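Local structure of hypothetical protein (2HIY) at residues Ser78-Glu83 with Phe105-Glu110; Glu86-Asn91 with Gly134-Phe139. The protein is of unknown function, belongs to the DUF1697 family and contains two four-stranded antiparallel sheets, each with the strand order of a ferredoxin-like fold. All coordinates share one frame; numbering follows the deposited sequence. Where two conformers were deposited one is given.

Contacts 1 and 2 lie side by side, their centres 9 Å apart, and both join the first half of the chain to the sheet of the second. Strand 102-108, which supplies one side of contact 1, is paired antiparallel with strand 137-142 of contact 2: L106 N lies 2.8 Å from I138 O and Y108 N lies 2.9 Å from L136 O, both probable hydrogen bonds. From the other direction, residues 78-83 lead through the N-cap S81 directly into helix 82-89, which carries E88 to contact 2. F105 sits between the two contacts and touches both sides of contact 2, its CZ 3.5 Å from G137 N and 3.4 Å from E88 OE1.

Contact 1 of 2, residues Ser78-Glu83 with Phe105-Glu110; sequences SLLSLE and FLFYTE
S78 and Y108 are joined by a hydrogen bond of 2.8 Å from S78 OG to Y108 O. The hydroxyl lies beside its own backbone N (chi1 -53°) and meets the carbonyl from above its plane, 48° out of it. T109 CG2 and F107 CB each lie 3.6 Å from S78 OG, which is also hydrogen-bonded to T167 OG1. Next to this buried spot L80 and F107 cross at about a right angle, with L80 CD2 set obliquely to the ring, 3.7 Å from F107 CD1; F105 CD2 stands over the centre of one face of that ring. Strands 78-81 and 105-108 cross at 92°, their axes 7.4 Å apart at closest approach, as members of two different sheets and not as paired neighbours. The E110 side is looser. E110 OE2 lies 3.5 Å from L79 O, and a water bridges the two residues, accepting from L79 N at 2.9 Å and donating to E110 OE2 at 2.8 Å. Strand 78-81 is outermost in its sheet within this chain, and this one water takes the L79 N-H. K56 binds both E110 OE2 and L79 O, and its charge would be expected to favour an ionised carboxylate at this partly exposed margin.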
ATOM      1  N   SER D  78      -9.272  27.149  -3.627  1.00 12.62           N
ATOM      2  CA  SER D  78      -9.170  28.032  -4.769  1.00 13.08           C
ATOM      3  C   SER D  78     -10.587  28.376  -5.232  1.00 13.34           C
ATOM      4  O   SER D  78     -11.465  27.507  -5.241  1.00 13.93           O
ATOM      5  CB  SER D  78      -8.455  27.332  -5.914  1.00 12.44           C
ATOM      6  OG  SER D  78      -7.209  26.802  -5.474  1.00 13.84           O
ATOM      7  N   LEU D  79     -10.804  29.638  -5.545  1.00 13.26           N
ATOM      8  CA  LEU D  79     -12.108  30.082  -6.055  1.00 14.10           C
ATOM      9  C   LEU D  79     -11.837  31.004  -7.226  1.00 14.01           C
ATOM     10  O   LEU D  79     -11.209  32.072  -7.074  1.00 13.99           O
ATOM     11  CB  LEU D  79     -12.873  30.816  -4.954  1.00 14.51           C
ATOM     12  CG  LEU D  79     -14.295  31.247  -5.371  1.00 14.20           C
ATOM     13  CD1 LEU D  79     -15.211  30.082  -5.669  1.00 15.73           C
ATOM     14  CD2 LEU D  79     -14.902  32.113  -4.274  1.00 15.65           C
ATOM     15  N   LEU D  80     -12.309  30.598  -8.399  1.00 13.00           N
ATOM     16  CA  LEU D  80     -12.035  31.378  -9.599  1.00 14.07           C
ATOM     17  C   LEU D  80     -13.233  31.373 -10.517  1.00 14.28           C
ATOM     18  O   LEU D  80     -14.007  30.419 -10.521  1.00 15.11           O
ATOM     19  CB  LEU D  80     -10.812  30.811 -10.325  1.00 14.98           C
ATOM     20  CG  LEU D  80     -10.874  29.336 -10.668  1.00 15.69           C
ATOM     21  CD1 LEU D  80     -11.018  29.157 -12.171  1.00 18.85           C
ATOM     22  CD2 LEU D  80      -9.569  28.722 -10.223  1.00 18.79           C
ATOM     23  N   SER D  81     -13.353  32.410 -11.334  1.00 14.80           N
ATOM     24  CA  SER D  81     -14.498  32.532 -12.222  1.00 14.45           C
ATOM     25  C   SER D  81     -14.202  32.023 -13.627  1.00 14.49           C
ATOM     26  O   SER D  81     -13.050  31.869 -14.029  1.00 13.98           O
ATOM     27  CB  SER D  81     -14.912  34.003 -12.318  1.00 15.09           C
ATOM     28  OG  SER D  81     -13.873  34.728 -12.941  1.00 16.12           O
ATOM     29  N   LEU D  82     -15.262  31.842 -14.413  1.00 14.18           N
ATOM     30  CA  LEU D  82     -15.097  31.547 -15.838  1.00 14.62           C
ATOM     31  C   LEU D  82     -14.257  32.637 -16.512  1.00 15.10           C
ATOM     32  O   LEU D  82     -13.363  32.318 -17.299  1.00 14.72           O
ATOM     33  CB  LEU D  82     -16.467  31.426 -16.523  1.00 14.92           C
ATOM     34  CG  LEU D  82     -16.473  31.325 -18.060  1.00 15.02           C
ATOM     35  CD1 LEU D  82     -15.797  30.055 -18.568  1.00 17.86           C
ATOM     36  CD2 LEU D  82     -17.906  31.469 -18.629  1.00 16.25           C
ATOM     37  N   GLU D  83     -14.542  33.909 -16.223  1.00 15.84           N
ATOM     38  CA  GLU D  83     -13.759  35.018 -16.798  1.00 17.25           C
ATOM     39  C   GLU D  83     -12.268  34.838 -16.490  1.00 15.53           C
ATOM     40  O   GLU D  83     -11.418  34.988 -17.378  1.00 16.13           O
ATOM     41  CB  GLU D  83     -14.251  36.365 -16.260  1.00 17.47           C
ATOM     42  CG  GLU D  83     -13.472  37.577 -16.764  1.00 22.17           C
ATOM     43  CD  GLU D  83     -14.152  38.908 -16.463  1.00 22.92           C
ATOM     44  OE1 GLU D  83     -15.235  38.922 -15.840  1.00 30.68           O
ATOM     45  OE2 GLU D  83     -13.608  39.956 -16.883  1.00 31.15           O
ATOM     46  N   PHE D 105      -1.034  21.835 -12.966  1.00 12.62           N
ATOM     47  CA  PHE D 105      -1.273  23.236 -12.679  1.00 12.01           C
ATOM     48  C   PHE D 105      -1.426  23.343 -11.166  1.00 12.58           C
ATOM     49  O   PHE D 105      -2.235  22.619 -10.585  1.00 13.37           O
ATOM     50  CB  PHE D 105      -2.529  23.751 -13.368  1.00 13.02           C
ATOM     51  CG  PHE D 105      -2.612  25.256 -13.392  1.00 11.98           C
ATOM     52  CD1 PHE D 105      -1.853  25.972 -14.292  1.00 12.68           C
ATOM     53  CD2 PHE D 105      -3.405  25.951 -12.492  1.00 12.12           C
ATOM     54  CE1 PHE D 105      -1.918  27.347 -14.337  1.00 11.53           C
ATOM     55  CE2 PHE D 105      -3.488  27.309 -12.534  1.00 12.56           C
ATOM     56  CZ  PHE D 105      -2.728  28.023 -13.457  1.00 13.19           C
ATOM     57  N   LEU D 106      -0.677  24.248 -10.567  1.00 11.92           N
ATOM     58  CA  LEU D 106      -0.746  24.490  -9.124  1.00 11.98           C
ATOM     59  C   LEU D 106      -1.611  25.732  -8.913  1.00 11.62           C
ATOM     60  O   LEU D 106      -1.128  26.854  -9.073  1.00 12.01           O
ATOM     61  CB  LEU D 106       0.664  24.728  -8.554  1.00 12.76           C
ATOM     62  CG  LEU D 106       1.611  23.515  -8.508  1.00 14.17           C
ATOM     63  CD1 LEU D 106       1.976  23.039  -9.920  1.00 15.58           C
ATOM     64  CD2 LEU D 106       2.897  23.905  -7.797  1.00 15.56           C
ATOM     65  N   PHE D 107      -2.893  25.526  -8.598  1.00 11.42           N
ATOM     66  CA  PHE D 107      -3.806  26.660  -8.447  1.00 12.20           C
ATOM     67  C   PHE D 107      -3.553  27.379  -7.132  1.00 12.37           C
ATOM     68  O   PHE D 107      -3.488  26.757  -6.057  1.00 12.67           O
ATOM     69  CB  PHE D 107      -5.252  26.197  -8.409  1.00 12.20           C
ATOM     70  CG  PHE D 107      -5.833  25.818  -9.748  1.00 11.08           C
ATOM     71  CD1 PHE D 107      -6.436  26.779 -10.565  1.00 12.21           C
ATOM     72  CD2 PHE D 107      -5.874  24.466 -10.180  1.00 12.13           C
ATOM     73  CE1 PHE D 107      -7.029  26.416 -11.811  1.00 12.46           C
ATOM     74  CE2 PHE D 107      -6.470  24.109 -11.402  1.00 12.67           C
ATOM     75  CZ  PHE D 107      -7.033  25.092 -12.205  1.00 12.78           C
ATOM     76  N   TYR D 108      -3.417  28.701  -7.203  1.00 12.13           N
ATOM     77  CA  TYR D 108      -3.344  29.496  -5.998  1.00 11.90           C
ATOM     78  C   TYR D 108      -4.651  29.403  -5.223  1.00 13.21           C
ATOM     79  O   TYR D 108      -5.696  29.140  -5.780  1.00 14.12           O
ATOM     80  CB  TYR D 108      -3.040  30.944  -6.359  1.00 13.03           C
ATOM     81  CG  TYR D 108      -1.715  31.155  -7.087  1.00 12.03           C
ATOM     82  CD1 TYR D 108      -0.567  30.425  -6.750  1.00 12.79           C
ATOM     83  CD2 TYR D 108      -1.610  32.148  -8.078  1.00 13.32           C
ATOM     84  CE1 TYR D 108       0.668  30.662  -7.430  1.00 13.47           C
ATOM     85  CE2 TYR D 108      -0.401  32.384  -8.737  1.00 13.43           C
ATOM     86  CZ  TYR D 108       0.714  31.662  -8.392  1.00 14.11           C
ATOM     87  OH  TYR D 108       1.912  31.946  -9.050  1.00 14.94           O
ATOM     88  N   THR D 109      -4.594  29.629  -3.918  1.00 12.75           N
ATOM     89  CA  THR D 109      -5.780  29.622  -3.063  1.00 13.34           C
ATOM     90  C   THR D 109      -6.058  31.022  -2.518  1.00 13.19           C
ATOM     91  O   THR D 109      -5.215  31.906  -2.541  1.00 13.39           O
ATOM     92  CB  THR D 109      -5.580  28.679  -1.886  1.00 13.46           C
ATOM     93  OG1 THR D 109      -4.394  29.063  -1.172  1.00 14.98           O
ATOM     94  CG2 THR D 109      -5.472  27.212  -2.343  1.00 13.69           C
ATOM     95  N   GLU D 110      -7.262  31.195  -1.992  1.00 13.36           N
ATOM     96  CA  GLU D 110      -7.651  32.475  -1.434  1.00 14.16           C
ATOM     97  C   GLU D 110      -6.777  32.840  -0.245  1.00 14.85           C
ATOM     98  O   GLU D 110      -6.553  32.019   0.648  1.00 15.40           O
ATOM     99  CB  GLU D 110      -9.126  32.409  -1.024  1.00 14.93           C
ATOM    100  CG  GLU D 110     -10.030  32.427  -2.232  1.00 15.28           C
ATOM    101  CD  GLU D 110      -9.877  33.710  -3.045  1.00 18.06           C
ATOM    102  OE1 GLU D 110      -9.903  34.809  -2.448  1.00 18.72           O
ATOM    103  OE2 GLU D 110      -9.687  33.625  -4.284  1.00 18.40           O
TER
HETATM  104  O   HOH W   1      -8.470  31.326  -5.244  1.00 14.69           O

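Contact 2 of 2, residues Glu86-Asn91 with Gly134-Phe139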
ATOM      1  N   GLU D  86     -10.834  31.964 -18.570  1.00 15.74           N
ATOM      2  CA  GLU D  86     -10.695  32.298 -19.980  1.00 17.13           C
ATOM      3  C   GLU D  86      -9.501  33.218 -20.197  1.00 16.45           C
ATOM      4  O   GLU D  86      -8.787  33.105 -21.213  1.00 17.08           O
ATOM      5  CB  GLU D  86     -11.982  32.930 -20.493  1.00 16.79           C
ATOM      6  CG  GLU D  86     -13.118  31.939 -20.601  1.00 18.37           C
ATOM      7  CD  GLU D  86     -14.389  32.512 -21.197  1.00 21.48           C
ATOM      8  OE1 GLU D  86     -14.674  33.722 -21.010  1.00 26.19           O
ATOM      9  OE2 GLU D  86     -15.114  31.721 -21.836  1.00 26.91           O
ATOM     10  N   ALA D  87      -9.258  34.122 -19.257  1.00 16.01           N
ATOM     11  CA  ALA D  87      -8.077  34.983 -19.325  1.00 16.07           C
ATOM     12  C   ALA D  87      -6.795  34.129 -19.253  1.00 16.02           C
ATOM     13  O   ALA D  87      -5.825  34.392 -20.003  1.00 16.89           O
ATOM     14  CB  ALA D  87      -8.096  36.030 -18.229  1.00 16.90           C
ATOM     15  N   GLU D  88      -6.775  33.113 -18.388  0.50 15.80           N
ATOM     16  CA  GLU D  88      -5.619  32.215 -18.302  0.50 16.36           C
ATOM     17  C   GLU D  88      -5.380  31.437 -19.604  0.50 16.69           C
ATOM     18  O   GLU D  88      -4.232  31.207 -19.993  0.50 16.72           O
ATOM     19  CB  GLU D  88      -5.754  31.257 -17.116  0.50 16.39           C
ATOM     20  CG  GLU D  88      -4.431  30.544 -16.736  0.50 16.46           C
ATOM     21  CD  GLU D  88      -3.500  31.426 -15.911  0.50 17.70           C
ATOM     22  OE1 GLU D  88      -3.352  31.156 -14.696  0.50 19.28           O
ATOM     23  OE2 GLU D  88      -2.926  32.406 -16.442  0.50 19.86           O
ATOM     24  N   LEU D  89      -6.461  31.047 -20.274  1.00 16.81           N
ATOM     25  CA  LEU D  89      -6.382  30.334 -21.563  1.00 18.04           C
ATOM     26  C   LEU D  89      -5.798  31.183 -22.681  1.00 18.44           C
ATOM     27  O   LEU D  89      -5.355  30.646 -23.708  1.00 18.72           O
ATOM     28  CB  LEU D  89      -7.755  29.781 -21.968  1.00 18.98           C
ATOM     29  CG  LEU D  89      -8.329  28.679 -21.078  1.00 21.08           C
ATOM     30  CD1 LEU D  89      -9.696  28.249 -21.600  1.00 21.44           C
ATOM     31  CD2 LEU D  89      -7.385  27.476 -20.995  1.00 24.05           C
ATOM     32  N   GLU D  90      -5.765  32.502 -22.491  1.00 18.82           N
ATOM     33  CA  GLU D  90      -5.179  33.392 -23.504  1.00 19.81           C
ATOM     34  C   GLU D  90      -3.660  33.501 -23.383  1.00 20.00           C
ATOM     35  O   GLU D  90      -2.992  34.089 -24.229  1.00 20.03           O
ATOM     36  CB  GLU D  90      -5.852  34.765 -23.447  1.00 20.58           C
ATOM     37  CG  GLU D  90      -7.294  34.727 -23.945  1.00 24.91           C
ATOM     38  CD  GLU D  90      -7.447  34.005 -25.292  1.00 31.62           C
ATOM     39  OE1 GLU D  90      -6.682  34.309 -26.242  1.00 34.09           O
ATOM     40  OE2 GLU D  90      -8.342  33.131 -25.403  1.00 34.41           O
ATOM     41  N   ASN D  91      -3.123  32.880 -22.339  1.00 18.98           N
ATOM     42  CA  ASN D  91      -1.726  33.013 -21.984  1.00 19.89           C
ATOM     43  C   ASN D  91      -1.100  31.665 -21.584  1.00 17.66           C
ATOM     44  O   ASN D  91      -0.367  31.586 -20.597  1.00 18.93           O
ATOM     45  CB  ASN D  91      -1.619  34.014 -20.834  1.00 21.48           C
ATOM     46  CG  ASN D  91      -2.189  35.377 -21.204  1.00 23.63           C
ATOM     47  OD1 ASN D  91      -1.530  36.148 -21.898  1.00 26.75           O
ATOM     48  ND2 ASN D  91      -3.434  35.665 -20.778  1.00 26.72           N
ATOM     49  N   GLY D 134       1.517  31.730 -14.022  1.00 13.15           N
ATOM     50  CA  GLY D 134       0.325  32.304 -14.643  1.00 13.74           C
ATOM     51  C   GLY D 134      -0.416  33.195 -13.663  1.00 14.70           C
ATOM     52  O   GLY D 134       0.065  33.492 -12.569  1.00 17.14           O
ATOM     53  N   LYS D 135      -1.623  33.603 -14.022  1.00 14.18           N
ATOM     54  CA  LYS D 135      -2.378  34.476 -13.134  1.00 16.05           C
ATOM     55  C   LYS D 135      -3.010  33.698 -11.989  1.00 16.06           C
ATOM     56  O   LYS D 135      -3.003  34.143 -10.831  1.00 17.47           O
ATOM     57  CB  LYS D 135      -3.468  35.196 -13.925  1.00 17.38           C
ATOM     58  CG  LYS D 135      -4.382  36.058 -13.087  1.00 23.76           C
ATOM     59  CD  LYS D 135      -3.687  37.244 -12.450  1.00 29.35           C
ATOM     60  CE  LYS D 135      -4.714  38.139 -11.752  1.00 32.55           C
ATOM     61  NZ  LYS D 135      -4.037  38.912 -10.679  1.00 35.75           N
ATOM     62  N   LEU D 136      -3.514  32.514 -12.306  1.00 14.84           N
ATOM     63  CA  LEU D 136      -4.263  31.723 -11.336  1.00 13.92           C
ATOM     64  C   LEU D 136      -3.417  30.669 -10.647  1.00 12.92           C
ATOM     65  O   LEU D 136      -3.878  30.001  -9.755  1.00 12.66           O
ATOM     66  CB  LEU D 136      -5.415  31.001 -12.013  1.00 15.21           C
ATOM     67  CG  LEU D 136      -6.514  31.919 -12.568  1.00 16.64           C
ATOM     68  CD1 LEU D 136      -7.499  31.108 -13.431  1.00 17.65           C
ATOM     69  CD2 LEU D 136      -7.224  32.621 -11.414  1.00 19.91           C
ATOM     70  N   GLY D 137      -2.185  30.504 -11.102  1.00 12.14           N
ATOM     71  CA  GLY D 137      -1.357  29.463 -10.545  1.00 12.02           C
ATOM     72  C   GLY D 137      -0.157  29.231 -11.430  1.00 11.75           C
ATOM     73  O   GLY D 137       0.153  30.028 -12.310  1.00 12.80           O
ATOM     74  N   ILE D 138       0.480  28.091 -11.181  1.00 11.39           N
ATOM     75  CA  ILE D 138       1.769  27.775 -11.828  1.00 12.01           C
ATOM     76  C   ILE D 138       1.583  26.604 -12.780  1.00 11.41           C
ATOM     77  O   ILE D 138       1.096  25.542 -12.370  1.00 11.71           O
ATOM     78  CB  ILE D 138       2.838  27.371 -10.782  1.00 12.35           C
ATOM     79  CG1 ILE D 138       2.936  28.454  -9.710  1.00 14.59           C
ATOM     80  CG2 ILE D 138       4.205  27.157 -11.460  1.00 13.13           C
ATOM     81  CD1 ILE D 138       3.857  28.091  -8.548  1.00 15.26           C
ATOM     82  N   PHE D 139       1.919  26.786 -14.065  1.00 10.70           N
ATOM     83  CA  PHE D 139       2.033  25.660 -14.981  1.00 10.73           C
ATOM     84  C   PHE D 139       3.370  24.974 -14.744  1.00 10.79           C
ATOM     85  O   PHE D 139       4.393  25.654 -14.712  1.00 11.32           O
ATOM     86  CB  PHE D 139       2.056  26.154 -16.439  1.00 10.98           C
ATOM     87  CG  PHE D 139       0.871  27.003 -16.859  1.00 10.69           C
ATOM     88  CD1 PHE D 139      -0.243  26.396 -17.429  1.00 10.27           C
ATOM     89  CD2 PHE D 139       0.894  28.409 -16.750  1.00 10.47           C
ATOM     90  CE1 PHE D 139      -1.329  27.165 -17.870  1.00 11.10           C
ATOM     91  CE2 PHE D 139      -0.180  29.171 -17.168  1.00 11.88           C
ATOM     92  CZ  PHE D 139      -1.291  28.542 -17.754  1.00 12.45           C
TER
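The side chains of F139 and E88 slide past each other in opposite directions, ring and carboxylate planes 60° apart, with F139 CZ 3.9 Å from E88 CG. That methylene reaches the ring obliquely, as does N91 O, 4.2 Å from F139 CE2. F105 and W96 each form an edge-to-face pair with the F139 ring. E88 was modelled in two conformers; in the one described, its carboxylate faces two successive backbone N-H groups. E88 OE2 accepts from K135 N at 3.0 Å through its syn lone pair, in a nearly straight bond. E88 OE1 accepts from L136 N at 2.8 Å, also on the syn side but 32° out of the carboxylate plane. Residues 134-137 form the β-turn of the hairpin joining strands 129-133 and 137-142, with type I-like torsions at K135 and L136 and a hydrogen bond from G134 N to G137 O. In this conformer E88 therefore ties helix 82-89 to the turn. Its CG stands anti to the backbone N (chi1 -165°) and the chain bends at chi2, bringing both oxygens to the turn. L136 CB packs 3.4 Å from E88 OE1. On the helix side, A87 O accepts from E90 N and N91 ND2, which approach opposite faces of its carbonyl plane; the N91 ND2 bond to A87 O measures 2.8 Å.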